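Local coordinates for defensin (Pachyrhizus erosus, PDB 3PSM), which forms a dimer and, as a plant defensin of the gamma-thionin family, probably inhibits the growth of fungi and other microbes, at residues A7-G12 against D21-N26. Sequence-based numbering, arbitrary orientation.
Sequences ADTFRG and DDHCKN
H23 reaches out from helix 17-27 and lays its imidazole into the bend of the loop A7-G12, where F10, A7 and T9 meet it from different sides. CB of F10 sits over the centre of one imidazole face, 4.1 Å from the ring centroid and 2° off its normal, a well-centred CH-pi contact. Beyond it the phenyl ring stands almost perpendicular to the imidazole, planes at 87°, and turns its edge to that face in an offset T-shaped pair with centroids 5.8 Å apart. With CG of F10 anti to the backbone N (chi1 -178°), the phenyl edge is turned to the stem of H23, whose CB lies in the plane of that ring, 3.8 Å from F10 CD1. A7 CB comes in obliquely, 3.7 Å from H23 CD2, while T9 OG1 lies in the imidazole plane, 3.3 Å from H23 CE1 at the ring edge. No hydrogen bond joins the two segments directly. Instead E28, just past the helix, accepts from D8 N and pairs with H23 NE2, tying loop and imidazole to one carboxylate. Behind the contact, A7 and F10 touch C41 of strand 41-46, and C24 is disulfide-bonded to C43, part of the cysteine-stabilised alpha-beta fold of plant defensins. Ring packing and the shared carboxylate should together restrict the rotation of the imidazole, and the nearby negative charge would tend to raise the affinity of H23 for a second proton.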
loop_
_atom_site.group_PDB
_atom_site.type_symbol
_atom_site.label_atom_id
_atom_site.label_comp_id
_atom_site.label_asym_id
_atom_site.label_seq_id
_atom_site.Cartn_x
_atom_site.Cartn_y
_atom_site.Cartn_z
ATOM N N ALA A 7 -9.056 -11.379 0.879
ATOM C CA ALA A 7 -8.418 -11.183 2.165
ATOM C C ALA A 7 -9.152 -12.001 3.219
ATOM O O ALA A 7 -10.388 -12.154 3.132
ATOM C CB ALA A 7 -8.395 -9.709 2.498
ATOM N N ASP A 8 -8.457 -12.404 4.236
ATOM C CA ASP A 8 -9.073 -13.152 5.293
ATOM C C ASP A 8 -9.850 -12.286 6.285
ATOM O O ASP A 8 -10.936 -12.681 6.707
ATOM C CB ASP A 8 -7.973 -13.969 6.047
ATOM C CG ASP A 8 -7.531 -15.243 5.338
ATOM O OD1 ASP A 8 -8.203 -15.734 4.404
ATOM O OD2 ASP A 8 -6.473 -15.788 5.746
ATOM N N THR A 9 -9.319 -11.129 6.669
ATOM C CA THR A 9 -9.841 -10.360 7.803
ATOM C C THR A 9 -9.953 -8.885 7.511
ATOM O O THR A 9 -10.054 -8.093 8.403
ATOM C CB THR A 9 -8.952 -10.599 9.055
ATOM O OG1 THR A 9 -7.593 -10.285 8.694
ATOM C CG2 THR A 9 -9.035 -12.062 9.474
ATOM N N PHE A 10 -9.966 -8.485 6.263
ATOM C CA PHE A 10 -10.200 -7.071 5.920
ATOM C C PHE A 10 -11.606 -6.675 6.353
ATOM O O PHE A 10 -12.556 -7.384 6.027
ATOM C CB PHE A 10 -9.973 -6.897 4.432
ATOM C CG PHE A 10 -10.140 -5.452 3.941
ATOM C CD1 PHE A 10 -9.042 -4.601 3.842
ATOM C CD2 PHE A 10 -11.362 -4.957 3.571
ATOM C CE1 PHE A 10 -9.177 -3.324 3.364
ATOM C CE2 PHE A 10 -11.487 -3.643 3.078
ATOM C CZ PHE A 10 -10.392 -2.845 2.980
ATOM N N ARG A 11 -11.717 -5.534 7.012
ATOM C CA ARG A 11 -13.012 -5.087 7.513
ATOM C C ARG A 11 -13.721 -4.092 6.634
ATOM O O ARG A 11 -13.162 -3.028 6.305
ATOM C CB ARG A 11 -12.784 -4.442 8.882
ATOM C CG ARG A 11 -14.090 -4.035 9.557
ATOM C CD ARG A 11 -13.909 -3.502 10.938
ATOM N NE ARG A 11 -13.410 -4.480 11.874
ATOM C CZ ARG A 11 -14.060 -5.400 12.522
ATOM N NH1 ARG A 11 -15.372 -5.480 12.405
ATOM N NH2 ARG A 11 -13.421 -6.232 13.353
ATOM N N GLY A 12 -15.018 -4.383 6.338
ATOM C CA GLY A 12 -15.915 -3.458 5.648
ATOM C C GLY A 12 -15.675 -3.491 4.154
ATOM O O GLY A 12 -14.792 -4.258 3.619
ATOM N N ASP A 21 -4.096 -3.010 -0.161
ATOM C CA ASP A 21 -2.671 -3.333 -0.314
ATOM C C ASP A 21 -1.965 -3.325 1.026
ATOM O O ASP A 21 -1.144 -4.198 1.321
ATOM C CB ASP A 21 -2.048 -2.350 -1.295
ATOM C CG ASP A 21 -0.752 -2.795 -1.918
ATOM O OD1 ASP A 21 -0.586 -4.001 -2.170
ATOM O OD2 ASP A 21 0.102 -1.907 -2.163
ATOM N N ASP A 22 -2.290 -2.350 1.878
ATOM C CA ASP A 22 -1.764 -2.288 3.232
ATOM C C ASP A 22 -2.106 -3.561 3.991
ATOM O O ASP A 22 -1.255 -4.249 4.547
ATOM C CB ASP A 22 -2.330 -1.037 3.920
ATOM C CG ASP A 22 -2.082 -0.891 5.393
ATOM O OD1 ASP A 22 -1.139 -1.521 5.907
ATOM O OD2 ASP A 22 -2.876 -0.177 6.060
ATOM N N HIS A 23 -3.416 -3.905 4.014
ATOM C CA HIS A 23 -3.834 -5.118 4.690
ATOM C C HIS A 23 -3.068 -6.334 4.186
ATOM O O HIS A 23 -2.540 -7.159 4.955
ATOM C CB HIS A 23 -5.360 -5.307 4.507
ATOM C CG HIS A 23 -5.805 -6.644 5.070
ATOM N ND1 HIS A 23 -6.223 -6.757 6.388
ATOM C CD2 HIS A 23 -5.842 -7.863 4.468
ATOM C CE1 HIS A 23 -6.475 -8.044 6.566
ATOM N NE2 HIS A 23 -6.243 -8.720 5.459
ATOM N N CYS A 24 -3.077 -6.532 2.871
ATOM C CA CYS A 24 -2.490 -7.747 2.298
ATOM C C CYS A 24 -0.993 -7.828 2.567
ATOM O O CYS A 24 -0.489 -8.881 2.905
ATOM C CB CYS A 24 -2.779 -7.818 0.806
ATOM S SG CYS A 24 -4.558 -8.035 0.453
ATOM N N LYS A 25 -0.272 -6.697 2.413
ATOM C CA LYS A 25 1.175 -6.687 2.636
ATOM C C LYS A 25 1.516 -6.806 4.111
ATOM O O LYS A 25 2.480 -7.499 4.477
ATOM C CB LYS A 25 1.792 -5.419 2.053
ATOM C CG LYS A 25 1.868 -5.390 0.561
ATOM C CD LYS A 25 2.304 -4.056 -0.006
ATOM C CE LYS A 25 2.660 -4.164 -1.493
ATOM N NZ LYS A 25 2.737 -2.882 -2.173
ATOM N N ASN A 26 0.816 -6.072 4.955
ATOM C CA ASN A 26 1.246 -5.846 6.344
ATOM C C ASN A 26 0.533 -6.654 7.366
ATOM O O ASN A 26 1.094 -6.843 8.468
ATOM C CB ASN A 26 1.132 -4.345 6.667
ATOM C CG ASN A 26 2.016 -3.546 5.752
ATOM O OD1 ASN A 26 3.207 -3.912 5.564
ATOM N ND2 ASN A 26 1.501 -2.481 5.190
#